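Local coordinates for protein PrgZ (Enterococcus faecalis, PDB 4FAJ) that binds a peptide pheromone outside the cell as a membrane-anchored receptor of the solute-binding protein 5 family, and probably takes part in peptide uptake, at residues E329-L332 and L333-K336. Residues are numbered along the deposited sequence; the frame is centred on the assembly and turned at random.
Sequences ENKL and LQNK
Asn330 N-caps the short helix 331-334 by accepting the backbone N-H of Leu333. The bond is short and fairly straight, 2.8 Å from Leu333 N to Asn330 OD1 with an N-H...O angle of 159°, and the donor lies in the carbonyl plane of the side-chain amide. With chi1 at -170°, CG of Asn330 sits beside its own carbonyl carbon and OD1 turns to the N-H of Leu333, also coming within 3.5 Å of Leu333 CG.

Two backbone bonds close the turn. Gln334 N donates to Asn330 O at 3.2 Å, a helical i to i+4 bond, whereas Asn335 N reaches Leu332 O at 3.0 Å, a 3-10-type i to i+3 bond in which the donor stands above the carbonyl plane, off the lone pairs. Asn335 then serves as N-cap of the following helix, 336-345, its OD1 accepting from Val338 N while ND2 is held by Glu404.

On the solvent side, one water donates to Lys331 O at 2.7 Å and accepts from Gln334 NE2. The extended chain of Gln334 brings NE2 to within 4.2 Å of Lys331 CD, a single loose touch. The nonpolar side chains face inward: Leu332 packs on Leu413 and Val338, and Leu333 on Thr463 and Ile342, attaching the turn to strand 412-418, to helix 336-345 and to the loop that holds Thr463.

Away from the zinc sites, this single turn links strand 311-324 to helix 336-345. Its successive asparagine caps imply that side-chain carbonyls replace missing backbone acceptors, satisfying the amides of Leu333 and Val338 in the first turns of the two helices.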
ATOM      1  N   GLU A 329      -7.245 -12.552 -22.391  1.00 33.97           N
ATOM      2  CA  GLU A 329      -8.706 -12.617 -22.293  1.00 34.81           C
ATOM      3  C   GLU A 329      -9.344 -11.409 -22.973  1.00 34.21           C
ATOM      4  O   GLU A 329     -10.318 -11.558 -23.709  1.00 35.14           O
ATOM      5  CB  GLU A 329      -9.180 -12.695 -20.832  1.00 35.33           C
ATOM      6  CG  GLU A 329      -8.625 -13.876 -20.011  1.00 37.70           C
ATOM      7  CD  GLU A 329      -8.934 -15.252 -20.605  1.00 41.93           C
ATOM      8  OE1 GLU A 329      -9.930 -15.398 -21.354  1.00 44.71           O
ATOM      9  OE2 GLU A 329      -8.173 -16.200 -20.308  1.00 44.94           O
ATOM     10  N   ASN A 330      -8.792 -10.217 -22.742  1.00 32.82           N
ATOM     11  CA  ASN A 330      -9.309  -9.014 -23.378  1.00 31.88           C
ATOM     12  C   ASN A 330      -8.501  -8.660 -24.622  1.00 31.33           C
ATOM     13  O   ASN A 330      -7.309  -8.345 -24.543  1.00 30.74           O
ATOM     14  CB  ASN A 330      -9.339  -7.843 -22.398  1.00 31.55           C
ATOM     15  CG  ASN A 330     -10.083  -6.642 -22.956  1.00 31.52           C
ATOM     16  OD1 ASN A 330      -9.525  -5.846 -23.702  1.00 29.73           O
ATOM     17  ND2 ASN A 330     -11.356  -6.515 -22.600  1.00 32.44           N
ATOM     18  N   LYS A 331      -9.176  -8.683 -25.766  1.00 30.78           N
ATOM     19  CA  LYS A 331      -8.532  -8.494 -27.055  1.00 30.41           C
ATOM     20  C   LYS A 331      -8.082  -7.055 -27.274  1.00 29.07           C
ATOM     21  O   LYS A 331      -7.035  -6.826 -27.877  1.00 28.97           O
ATOM     22  CB  LYS A 331      -9.470  -8.938 -28.182  1.00 31.51           C
ATOM     23  CG  LYS A 331      -9.945 -10.386 -28.055  1.00 33.01           C
ATOM     24  CD  LYS A 331      -8.777 -11.338 -27.788  1.00 35.19           C
ATOM     25  CE  LYS A 331      -9.086 -12.758 -28.229  1.00 36.56           C
ATOM     26  NZ  LYS A 331      -7.842 -13.581 -28.218  1.00 37.44           N
ATOM     27  N   LEU A 332      -8.864  -6.094 -26.781  1.00 27.03           N
ATOM     28  CA  LEU A 332      -8.487  -4.688 -26.868  1.00 25.87           C
ATOM     29  C   LEU A 332      -7.199  -4.388 -26.081  1.00 24.09           C
ATOM     30  O   LEU A 332      -6.267  -3.799 -26.622  1.00 23.73           O
ATOM     31  CB  LEU A 332      -9.618  -3.780 -26.375  1.00 25.76           C
ATOM     32  CG  LEU A 332     -10.758  -3.457 -27.346  1.00 26.27           C
ATOM     33  CD1 LEU A 332     -11.867  -2.712 -26.615  1.00 26.46           C
ATOM     34  CD2 LEU A 332     -10.263  -2.626 -28.521  1.00 26.70           C
ATOM     35  N   LEU A 333      -7.139  -4.798 -24.816  1.00 22.81           N
ATOM     36  CA  LEU A 333      -6.012  -4.406 -23.946  1.00 21.72           C
ATOM     37  C   LEU A 333      -4.738  -5.197 -24.223  1.00 21.76           C
ATOM     38  O   LEU A 333      -3.660  -4.819 -23.778  1.00 20.40           O
ATOM     39  CB  LEU A 333      -6.404  -4.502 -22.467  1.00 21.02           C
ATOM     40  CG  LEU A 333      -7.477  -3.489 -22.052  1.00 20.54           C
ATOM     41  CD1 LEU A 333      -7.835  -3.643 -20.595  1.00 19.51           C
ATOM     42  CD2 LEU A 333      -7.023  -2.050 -22.358  1.00 18.57           C
ATOM     43  N   GLN A 334      -4.878  -6.289 -24.969  1.00 22.03           N
ATOM     44  CA  GLN A 334      -3.746  -7.039 -25.511  1.00 22.89           C
ATOM     45  C   GLN A 334      -3.025  -6.251 -26.626  1.00 22.22           C
ATOM     46  O   GLN A 334      -1.841  -6.463 -26.878  1.00 22.31           O
ATOM     47  CB  GLN A 334      -4.268  -8.406 -26.003  1.00 24.02           C
ATOM     48  CG  GLN A 334      -3.465  -9.160 -27.044  1.00 27.12           C
ATOM     49  CD  GLN A 334      -4.100 -10.519 -27.338  1.00 30.91           C
ATOM     50  OE1 GLN A 334      -4.085 -11.412 -26.487  1.00 34.10           O
ATOM     51  NE2 GLN A 334      -4.676 -10.671 -28.527  1.00 31.10           N
ATOM     52  N   ASN A 335      -3.735  -5.325 -27.268  1.00 21.26           N
ATOM     53  CA  ASN A 335      -3.160  -4.511 -28.341  1.00 20.58           C
ATOM     54  C   ASN A 335      -2.384  -3.303 -27.781  1.00 19.46           C
ATOM     55  O   ASN A 335      -2.950  -2.449 -27.092  1.00 18.50           O
ATOM     56  CB  ASN A 335      -4.275  -4.092 -29.312  1.00 21.02           C
ATOM     57  CG  ASN A 335      -3.762  -3.372 -30.546  1.00 21.00           C
ATOM     58  OD1 ASN A 335      -3.395  -2.210 -30.476  1.00 20.45           O
ATOM     59  ND2 ASN A 335      -3.770  -4.055 -31.693  1.00 21.10           N
ATOM     60  N   LYS A 336      -1.093  -3.229 -28.096  1.00 18.93           N
ATOM     61  CA  LYS A 336      -0.231  -2.167 -27.552  1.00 18.98           C
ATOM     62  C   LYS A 336      -0.703  -0.763 -27.950  1.00 18.38           C
ATOM     63  O   LYS A 336      -0.630   0.157 -27.149  1.00 17.70           O
ATOM     64  CB  LYS A 336       1.233  -2.372 -27.976  1.00 19.58           C
ATOM     65  CG  LYS A 336       2.223  -1.536 -27.167  1.00 21.55           C
ATOM     66  CD  LYS A 336       3.683  -1.796 -27.564  1.00 24.64           C
ATOM     67  CE  LYS A 336       4.190  -3.104 -26.964  1.00 26.42           C
ATOM     68  NZ  LYS A 336       5.634  -3.343 -27.222  1.00 28.60           N
TER
HETATM   69  O   HOH W   1      -5.925  -8.053 -29.987  1.00 33.07           O